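Local coordinates for outer membrane protein SusF (PDB 4FE9) that binds starch at the outer surface of the Bacteroides thetaiotaomicron cell, through carbohydrate-binding modules, before the glycan is imported for degradation, at residues Asp218-Gly221 / Asp222-Val225; Asp323-Gln327 / Glu328-Leu332; Val370-Met373 / Gly374-Tyr378. All coordinates share one frame; numbering follows the deposited sequence.

The three contacts are local turns and caps, each in a different carbohydrate-binding module of a monomer: contact 1 in module 1, contact 2 in module 2, contact 3 in module 3. They succeed one another along the chain, and none touches another. Centres lie about 31 Å apart between contacts 1 and 2 and about 29 Å between contacts 2 and 3, while contacts 1 and 3, which flank the chain's centre from opposite sides, are about 50 Å apart. Contact 1 lies near a sugar site, the D218 side chain being about 10 Å from a bound glucose; contact 2 lies away from the sugar and metal sites; contact 3 supplies two oxygens to a sodium ion.

Contact 1 (Asp218-Gly221 / Asp222-Val225); sequences DDSG and DNFV
D218 and S220 grip D222 and N223 in a local turn contact at the surface of carbohydrate-binding module 1, where the loop after strand 204-205 runs into strand 222-224 at the edge of its antiparallel sheet. The two oxygens of D218 divide the work. OD1 takes the amide of N223, ND2 to OD1 2.8 Å, on its syn lone pair; amide and carboxylate planes stand 69° apart, and the oxygen is tilted out of the amide plane. OD2 receives two donors from one residue, S220 N at 2.6 Å, nearly along its C-O axis, and S220 OG at 2.9 Å on the syn lone pair. With the backbone N as donor two residues on, this is an Asx turn, and CG, anti to the backbone N (chi1 -178°), points the carboxylate in between S220 and N223. S220 OG acts as a relay: while giving its proton to D218, it accepts D222 N at 3.1 Å in a fairly straight bond (166°), with N223 CB packed 3.5 Å from OG. G221 makes the bend between them at positive phi. The D222 carboxylate turns outward to a salt bridge with R251, whose guanidinium also makes a cation-pi contact with F224. N223 pairs by its backbone with F252 of strand 251-256, and the D218 side chain lies about 7 Å from that of the glucose-binding D216.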
ATOM      1  N   ASP A 218      -9.508 -20.817   4.914  1.00 17.83           N
ATOM      2  CA  ASP A 218      -8.255 -20.030   5.064  1.00 17.37           C
ATOM      3  C   ASP A 218      -8.549 -18.682   5.725  1.00 17.53           C
ATOM      4  O   ASP A 218      -9.366 -17.902   5.226  1.00 17.07           O
ATOM      5  CB  ASP A 218      -7.622 -19.795   3.691  1.00 18.32           C
ATOM      6  CG  ASP A 218      -6.289 -19.029   3.766  1.00 19.84           C
ATOM      7  OD1 ASP A 218      -5.386 -19.351   2.984  1.00 28.06           O
ATOM      8  OD2 ASP A 218      -6.220 -18.007   4.466  1.00 31.32           O
ATOM      9  N   ASP A 219      -7.821 -18.361   6.786  1.00 17.64           N
ATOM     10  CA  ASP A 219      -8.061 -17.103   7.483  1.00 18.89           C
ATOM     11  C   ASP A 219      -6.850 -16.216   7.489  1.00 17.95           C
ATOM     12  O   ASP A 219      -6.739 -15.324   8.302  1.00 19.69           O
ATOM     13  CB  ASP A 219      -8.616 -17.324   8.917  1.00 17.92           C
ATOM     14  CG  ASP A 219      -7.662 -18.130   9.813  1.00 25.09           C
ATOM     15  OD1 ASP A 219      -6.522 -18.426   9.379  1.00 30.70           O
ATOM     16  OD2 ASP A 219      -8.072 -18.496  10.951  1.00 33.08           O
ATOM     17  N   SER A 220      -5.985 -16.390   6.505  1.00 17.26           N
ATOM     18  CA  SER A 220      -4.720 -15.645   6.465  1.00 17.23           C
ATOM     19  C   SER A 220      -4.943 -14.184   6.090  1.00 16.98           C
ATOM     20  O   SER A 220      -4.144 -13.329   6.433  1.00 16.49           O
ATOM     21  CB  SER A 220      -3.753 -16.286   5.469  1.00 17.65           C
ATOM     22  OG  SER A 220      -4.160 -15.985   4.139  1.00 18.38           O
ATOM     23  N   GLY A 221      -6.024 -13.911   5.351  1.00 16.38           N
ATOM     24  CA  GLY A 221      -6.300 -12.558   4.868  1.00 15.14           C
ATOM     25  C   GLY A 221      -5.456 -12.134   3.665  1.00 15.72           C
ATOM     26  O   GLY A 221      -5.549 -10.996   3.201  1.00 13.56           O
ATOM     27  N   ASP A 222      -4.589 -13.022   3.191  1.00 14.64           N
ATOM     28  CA  ASP A 222      -3.574 -12.618   2.195  1.00 16.02           C
ATOM     29  C   ASP A 222      -2.882 -13.882   1.674  1.00 15.92           C
ATOM     30  O   ASP A 222      -2.124 -14.524   2.408  1.00 15.53           O
ATOM     31  CB  ASP A 222      -2.555 -11.665   2.842  1.00 16.05           C
ATOM     32  CG  ASP A 222      -1.395 -11.244   1.875  1.00 23.83           C
ATOM     33  OD1 ASP A 222      -1.397 -11.593   0.646  1.00 27.84           O
ATOM     34  OD2 ASP A 222      -0.537 -10.466   2.340  1.00 36.18           O
ATOM     35  N   ASN A 223      -3.324 -14.356   0.511  1.00 14.07           N
ATOM     36  CA  ASN A 223      -2.853 -15.634   0.010  1.00 13.20           C
ATOM     37  C   ASN A 223      -3.106 -15.813  -1.484  1.00 11.47           C
ATOM     38  O   ASN A 223      -3.624 -14.924  -2.139  1.00 10.52           O
ATOM     39  CB  ASN A 223      -3.502 -16.767   0.780  1.00 11.67           C
ATOM     40  CG  ASN A 223      -2.572 -17.962   0.936  1.00 17.47           C
ATOM     41  OD1 ASN A 223      -1.607 -18.118   0.183  1.00 17.44           O
ATOM     42  ND2 ASN A 223      -2.869 -18.815   1.899  1.00 19.52           N
ATOM     43  N   PHE A 224      -2.819 -17.007  -1.981  1.00 10.65           N
ATOM     44  CA  PHE A 224      -3.019 -17.328  -3.377  1.00 10.87           C
ATOM     45  C   PHE A 224      -4.454 -17.706  -3.629  1.00  9.74           C
ATOM     46  O   PHE A 224      -5.089 -18.355  -2.796  1.00 11.21           O
ATOM     47  CB  PHE A 224      -2.092 -18.493  -3.789  1.00 10.17           C
ATOM     48  CG  PHE A 224      -0.651 -18.077  -3.983  1.00 11.70           C
ATOM     49  CD1 PHE A 224      -0.303 -17.212  -5.000  1.00 11.75           C
ATOM     50  CD2 PHE A 224       0.332 -18.456  -3.055  1.00 17.80           C
ATOM     51  CE1 PHE A 224       1.009 -16.737  -5.119  1.00 19.11           C
ATOM     52  CE2 PHE A 224       1.669 -18.062  -3.221  1.00 17.64           C
ATOM     53  CZ  PHE A 224       2.016 -17.252  -4.280  1.00 17.99           C
ATOM     54  N   VAL A 225      -4.916 -17.458  -4.839  1.00  9.98           N
ATOM     55  CA  VAL A 225      -6.190 -17.997  -5.292  1.00  8.51           C
ATOM     56  C   VAL A 225      -6.001 -19.322  -5.971  1.00 10.14           C
ATOM     57  O   VAL A 225      -5.180 -19.440  -6.867  1.00 11.86           O
ATOM     58  CB  VAL A 225      -6.848 -17.019  -6.279  1.00  8.71           C
ATOM     59  CG1 VAL A 225      -8.159 -17.610  -6.837  1.00  8.12           C
ATOM     60  CG2 VAL A 225      -7.082 -15.695  -5.597  1.00  8.43           C
TER

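Contact 2 (Asp323-Gln327 / Glu328-Leu332); sequences DAISQ and ESKDL
I325 and S326 pack against S329 and K330 where a loop of carbohydrate-binding module 2 winds into the short helix 327-333, with S326 at the N-cap position. The close-fitting part faces the protein. I325 puts its CG2 branch 3.7 Å from S329 CB and 4.0 Å from K330 CG, and S326 CB lies against S329 OG at 3.3 Å. The S329 hydroxyl, though buried, is held by the backbone N of F365. Two backbone bonds, from K330 N to S326 O and from D331 N to Q327 O, carry the first turn of the helix.

The other side is exposed and polar. S326 OG gives its proton to E328 OE1 at 2.8 Å, coming from above the carboxylate plane, 61° out of it. Q327 sets out away from residues 328-332, but a bend at chi2 (53°) brings its amide back to D331. There NE2 donates to D331 OD2 at 2.8 Å; the oxygen lies in the plane of the amide, whereas the nitrogen sits above the plane of the carboxylate. Q327 OE1 accepts a hydrogen bond from a water at 3.1 Å, and the same water accepts from K330 NZ at 2.6 Å. K330 thus spans both parts: its CG lies beside I325 CG2, and the chain beyond runs out extended to the bridging water. With an alanine in place of K330, the water would probably lose its lysine partner, leaving Q327 OE1 with a less firmly held mate, and I325 CG2 would lose part of its cover.

Strand 360-366 flanks this helix start: E364 OE1 accepts S326 N and V362 meets the A324 side chain. L335, in the loop just past the helix, packs on both I325 and S329.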
ATOM      1  N   ASP A 323       5.684   3.865   7.668  1.00 26.18           N
ATOM      2  CA  ASP A 323       6.482   3.435   6.523  1.00 27.25           C
ATOM      3  C   ASP A 323       6.164   4.135   5.193  1.00 26.34           C
ATOM      4  O   ASP A 323       7.068   4.424   4.426  1.00 25.23           O
ATOM      5  CB  ASP A 323       6.435   1.923   6.368  1.00 28.52           C
ATOM      6  CG  ASP A 323       7.705   1.253   6.866  1.00 35.16           C
ATOM      7  OD1 ASP A 323       7.812   1.028   8.106  1.00 47.98           O
ATOM      8  OD2 ASP A 323       8.640   1.042   6.031  1.00 45.61           O
ATOM      9  N   ALA A 324       4.893   4.437   4.931  1.00 25.15           N
ATOM     10  CA  ALA A 324       4.543   5.065   3.643  1.00 24.61           C
ATOM     11  C   ALA A 324       4.678   6.593   3.714  1.00 24.93           C
ATOM     12  O   ALA A 324       3.663   7.336   3.835  1.00 25.01           O
ATOM     13  CB  ALA A 324       3.130   4.639   3.176  1.00 23.40           C
ATOM     14  N   ILE A 325       5.924   7.053   3.816  1.00 24.56           N
ATOM     15  CA  ILE A 325       6.242   8.468   3.640  1.00 24.45           C
ATOM     16  C   ILE A 325       7.159   8.637   2.424  1.00 25.50           C
ATOM     17  O   ILE A 325       8.206   8.022   2.354  1.00 26.87           O
ATOM     18  CB  ILE A 325       6.920   9.055   4.918  1.00 24.77           C
ATOM     19  CG1 ILE A 325       6.035   8.808   6.152  1.00 22.57           C
ATOM     20  CG2 ILE A 325       7.215  10.558   4.742  1.00 24.02           C
ATOM     21  CD1 ILE A 325       6.593   9.355   7.461  1.00 16.21           C
ATOM     22  N   SER A 326       6.617   9.227   1.379  1.00 25.89           N
ATOM     23  CA  SER A 326       7.394   9.771   0.274  1.00 27.46           C
ATOM     24  C   SER A 326       8.872  10.030   0.628  1.00 27.30           C
ATOM     25  O   SER A 326       9.176  10.666   1.652  1.00 25.64           O
ATOM     26  CB  SER A 326       6.768  11.084  -0.155  1.00 26.89           C
ATOM     27  OG  SER A 326       6.685  11.152  -1.535  1.00 30.91           O
ATOM     28  N   GLN A 327       9.767   9.712  -0.313  1.00 28.42           N
ATOM     29  CA  GLN A 327      11.122  10.281  -0.282  1.00 28.39           C
ATOM     30  C   GLN A 327      11.082  11.808  -0.458  1.00 28.84           C
ATOM     31  O   GLN A 327      11.805  12.533   0.235  1.00 28.47           O
ATOM     32  CB  GLN A 327      12.041   9.632  -1.347  1.00 28.93           C
ATOM     33  CG  GLN A 327      13.566  10.006  -1.207  1.00 27.16           C
ATOM     34  CD  GLN A 327      14.124   9.735   0.211  1.00 33.22           C
ATOM     35  OE1 GLN A 327      14.015   8.631   0.736  1.00 33.57           O
ATOM     36  NE2 GLN A 327      14.667  10.768   0.836  1.00 36.97           N
ATOM     37  N   GLU A 328      10.183  12.278  -1.337  1.00 28.97           N
ATOM     38  CA  GLU A 328       9.878  13.719  -1.478  1.00 30.26           C
ATOM     39  C   GLU A 328       9.630  14.368  -0.141  1.00 29.82           C
ATOM     40  O   GLU A 328      10.264  15.353   0.198  1.00 30.19           O
ATOM     41  CB  GLU A 328       8.656  13.943  -2.378  1.00 30.11           C
ATOM     42  CG  GLU A 328       8.887  13.637  -3.845  1.00 33.31           C
ATOM     43  CD  GLU A 328       8.824  12.107  -4.164  1.00 50.82           C
ATOM     44  OE1 GLU A 328       8.969  11.265  -3.226  1.00 51.11           O
ATOM     45  OE2 GLU A 328       8.684  11.758  -5.359  1.00 53.51           O
ATOM     46  N   SER A 329       8.665  13.840   0.603  1.00 28.69           N
ATOM     47  CA  SER A 329       8.309  14.423   1.868  1.00 28.38           C
ATOM     48  C   SER A 329       9.529  14.491   2.712  1.00 27.90           C
ATOM     49  O   SER A 329       9.689  15.419   3.515  1.00 27.91           O
ATOM     50  CB  SER A 329       7.246  13.576   2.591  1.00 27.41           C
ATOM     51  OG  SER A 329       6.030  13.612   1.898  1.00 28.40           O
ATOM     52  N   LYS A 330      10.256  13.385   2.729  1.00 27.43           N
ATOM     53  CA  LYS A 330      11.364  13.229   3.662  1.00 27.68           C
ATOM     54  C   LYS A 330      12.432  14.264   3.345  1.00 26.84           C
ATOM     55  O   LYS A 330      12.993  14.884   4.253  1.00 26.66           O
ATOM     56  CB  LYS A 330      11.962  11.826   3.555  1.00 28.08           C
ATOM     57  CG  LYS A 330      11.211  10.785   4.308  1.00 28.76           C
ATOM     58  CD  LYS A 330      11.802   9.442   4.056  1.00 27.52           C
ATOM     59  CE  LYS A 330      11.218   8.430   5.008  1.00 32.38           C
ATOM     60  NZ  LYS A 330      11.406   7.072   4.493  1.00 33.99           N
ATOM     61  N   ASP A 331      12.642  14.491   2.053  1.00 27.33           N
ATOM     62  CA  ASP A 331      13.593  15.483   1.565  1.00 28.62           C
ATOM     63  C   ASP A 331      13.088  16.886   1.816  1.00 29.12           C
ATOM     64  O   ASP A 331      13.839  17.751   2.281  1.00 29.27           O
ATOM     65  CB  ASP A 331      13.830  15.296   0.062  1.00 28.56           C
ATOM     66  CG  ASP A 331      14.693  14.077  -0.245  1.00 31.44           C
ATOM     67  OD1 ASP A 331      14.785  13.698  -1.429  1.00 37.53           O
ATOM     68  OD2 ASP A 331      15.222  13.463   0.707  1.00 34.74           O
ATOM     69  N   LEU A 332      11.838  17.148   1.428  1.00 28.76           N
ATOM     70  CA  LEU A 332      11.298  18.497   1.534  1.00 27.52           C
ATOM     71  C   LEU A 332      11.362  19.017   2.970  1.00 27.37           C
ATOM     72  O   LEU A 332      11.780  20.157   3.212  1.00 27.53           O
ATOM     73  CB  LEU A 332       9.866  18.563   0.986  1.00 27.56           C
ATOM     74  CG  LEU A 332       9.209  19.933   1.175  1.00 28.32           C
ATOM     75  CD1 LEU A 332       9.817  20.946   0.211  1.00 19.82           C
ATOM     76  CD2 LEU A 332       7.659  19.851   1.013  1.00 27.57           C
TER
HETATM   77  O   HOH W   1      11.891   6.703   1.958  1.00 33.52           O

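Contact 3 (Val370-Met373 / Gly374-Tyr378). With NA (sodium ion), chain I.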
ATOM      1  N   VAL A 370      -1.332  27.739  -1.059  1.00 21.87           N
ATOM      2  CA  VAL A 370      -2.742  28.127  -0.958  1.00 21.98           C
ATOM      3  C   VAL A 370      -3.085  28.953  -2.178  1.00 22.54           C
ATOM      4  O   VAL A 370      -2.260  29.752  -2.652  1.00 21.85           O
ATOM      5  CB  VAL A 370      -2.992  28.948   0.300  1.00 21.91           C
ATOM      6  CG1 VAL A 370      -4.480  29.398   0.392  1.00 21.77           C
ATOM      7  CG2 VAL A 370      -2.619  28.185   1.489  1.00 20.43           C
ATOM      8  N   TYR A 371      -4.256  28.708  -2.752  1.00 22.14           N
ATOM      9  CA  TYR A 371      -4.598  29.299  -4.037  1.00 22.54           C
ATOM     10  C   TYR A 371      -5.898  30.096  -3.994  1.00 23.51           C
ATOM     11  O   TYR A 371      -6.933  29.604  -3.516  1.00 22.38           O
ATOM     12  CB  TYR A 371      -4.704  28.242  -5.100  1.00 23.08           C
ATOM     13  CG  TYR A 371      -3.392  27.563  -5.461  1.00 26.01           C
ATOM     14  CD1 TYR A 371      -2.597  28.055  -6.498  1.00 30.44           C
ATOM     15  CD2 TYR A 371      -3.055  26.316  -4.903  1.00 31.79           C
ATOM     16  CE1 TYR A 371      -1.486  27.356  -6.942  1.00 29.17           C
ATOM     17  CE2 TYR A 371      -1.938  25.627  -5.319  1.00 35.42           C
ATOM     18  CZ  TYR A 371      -1.154  26.150  -6.342  1.00 39.14           C
ATOM     19  OH  TYR A 371      -0.033  25.475  -6.751  1.00 41.63           O
ATOM     20  N   LEU A 372      -5.874  31.261  -4.639  1.00 23.75           N
ATOM     21  CA  LEU A 372      -7.084  31.969  -5.006  1.00 23.74           C
ATOM     22  C   LEU A 372      -7.751  31.309  -6.193  1.00 23.71           C
ATOM     23  O   LEU A 372      -7.094  30.943  -7.180  1.00 24.97           O
ATOM     24  CB  LEU A 372      -6.772  33.430  -5.309  1.00 22.76           C
ATOM     25  CG  LEU A 372      -7.963  34.389  -5.280  1.00 25.02           C
ATOM     26  CD1 LEU A 372      -8.500  34.550  -3.827  1.00 23.47           C
ATOM     27  CD2 LEU A 372      -7.551  35.762  -5.873  1.00 29.41           C
ATOM     28  N   MET A 373      -9.062  31.120  -6.098  1.00 23.15           N
ATOM     29  CA  MET A 373      -9.812  30.479  -7.170  1.00 22.05           C
ATOM     30  C   MET A 373     -11.016  31.328  -7.543  1.00 21.92           C
ATOM     31  O   MET A 373     -11.580  32.019  -6.703  1.00 21.57           O
ATOM     32  CB  MET A 373     -10.295  29.087  -6.734  1.00 21.02           C
ATOM     33  CG  MET A 373      -9.179  28.191  -6.250  1.00 22.77           C
ATOM     34  SD  MET A 373      -8.311  27.493  -7.649  1.00 26.22           S
ATOM     35  CE  MET A 373      -9.615  26.597  -8.517  1.00 23.58           C
ATOM     36  N   GLY A 374     -11.469  31.164  -8.768  1.00 22.49           N
ATOM     37  CA  GLY A 374     -12.742  31.688  -9.189  1.00 25.75           C
ATOM     38  C   GLY A 374     -12.584  33.109  -9.660  1.00 27.07           C
ATOM     39  O   GLY A 374     -11.597  33.453 -10.339  1.00 27.82           O
ATOM     40  N   ASP A 375     -13.570  33.932  -9.354  1.00 27.99           N
ATOM     41  CA  ASP A 375     -13.872  35.063 -10.194  1.00 29.29           C
ATOM     42  C   ASP A 375     -12.872  36.195  -9.956  1.00 29.32           C
ATOM     43  O   ASP A 375     -12.571  36.972 -10.863  1.00 29.05           O
ATOM     44  CB  ASP A 375     -15.282  35.544  -9.932  1.00 29.29           C
ATOM     45  CG  ASP A 375     -16.327  34.771 -10.746  1.00 32.61           C
ATOM     46  OD1 ASP A 375     -15.950  34.133 -11.758  1.00 39.95           O
ATOM     47  OD2 ASP A 375     -17.537  34.934 -10.461  1.00 36.93           O
ATOM     48  N   THR A 376     -12.346  36.257  -8.737  1.00 29.95           N
ATOM     49  CA  THR A 376     -11.423  37.290  -8.357  1.00 30.75           C
ATOM     50  C   THR A 376      -9.962  36.951  -8.670  1.00 31.33           C
ATOM     51  O   THR A 376      -9.078  37.784  -8.452  1.00 32.97           O
ATOM     52  CB  THR A 376     -11.583  37.688  -6.876  1.00 30.97           C
ATOM     53  OG1 THR A 376     -11.118  36.633  -6.029  1.00 32.03           O
ATOM     54  CG2 THR A 376     -13.025  37.986  -6.552  1.00 31.50           C
ATOM     55  N   SER A 377      -9.746  35.860  -9.405  1.00 31.66           N
ATOM     56  CA  SER A 377      -8.380  35.331  -9.643  1.00 31.36           C
ATOM     57  C   SER A 377      -7.967  35.461 -11.131  1.00 32.21           C
ATOM     58  O   SER A 377      -8.785  35.833 -11.953  1.00 32.81           O
ATOM     59  CB  SER A 377      -8.307  33.864  -9.190  1.00 30.57           C
ATOM     60  OG  SER A 377      -8.609  32.983 -10.254  1.00 25.90           O
ATOM     61  N   TYR A 378      -6.771  34.960 -11.485  1.00 33.44           N
ATOM     62  CA  TYR A 378      -6.174  35.213 -12.829  1.00 33.65           C
ATOM     63  C   TYR A 378      -6.868  34.494 -14.009  1.00 34.42           C
ATOM     64  O   TYR A 378      -6.891  33.250 -14.087  1.00 34.89           O
ATOM     65  CB  TYR A 378      -4.635  34.958 -12.815  1.00 34.15           C
ATOM     66  CG  TYR A 378      -3.966  34.953 -14.198  1.00 37.95           C
ATOM     67  CD1 TYR A 378      -3.548  36.152 -14.818  1.00 46.12           C
ATOM     68  CD2 TYR A 378      -3.712  33.746 -14.862  1.00 47.33           C
ATOM     69  CE1 TYR A 378      -2.952  36.137 -16.107  1.00 45.15           C
ATOM     70  CE2 TYR A 378      -3.170  33.718 -16.154  1.00 49.90           C
ATOM     71  CZ  TYR A 378      -2.769  34.906 -16.767  1.00 54.10           C
ATOM     72  OH  TYR A 378      -2.211  34.841 -18.049  1.00 52.89           O
TER
HETATM   73 NA    NA I 514      -7.415  31.806 -11.924  1.00 33.33          NA
HETATM   74  O   HOH W   2     -12.723  34.452  -6.271  1.00 20.39           O
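L372, near the end of strand 371-374, folds its side chain over T376 and S377 of a type I beta turn that runs from G374 to S377 in carbohydrate-binding module 3. The strand pairs antiparallel with strand 410-415, and the turn carries the chain out of the sheet toward a sodium site. Leaving the backbone, L372 CB is 4.2 Å from S377 CB. CG stands roughly anti to the backbone N (chi1 -162°), which carries the isobutyl group toward the turn, where CG meets T376 OG1 at 3.9 Å. At the fork CD1 also faces T376 OG1, at 4.0 Å, while CD2 rests 3.6 Å from T376 O and also borders T376 OG1. The leucine crosses the threonine at about a right angle, its methyls against oxygen atoms of the turn.

On the backbone, S377 N closes the turn by bonding to G374 O, and a water ties the strand end to it, donating to M373 O at 2.7 Å and accepting T376 N at 3.1 Å. G374 has a positive phi, and a CB there would clash with M373 O, consistent with a glycine at the point where the strand gives way to the turn. L372 and D389 are linked through their backbones, so the strand is tied to another part of the metal site. G380 O, A383 O and D389 OD2 complete the coordination, to which residues 374-378 contribute one side-chain and one backbone oxygen: S377 OG sits 2.4 Å from the sodium ion, and Y378 O lies 2.6 Å from it.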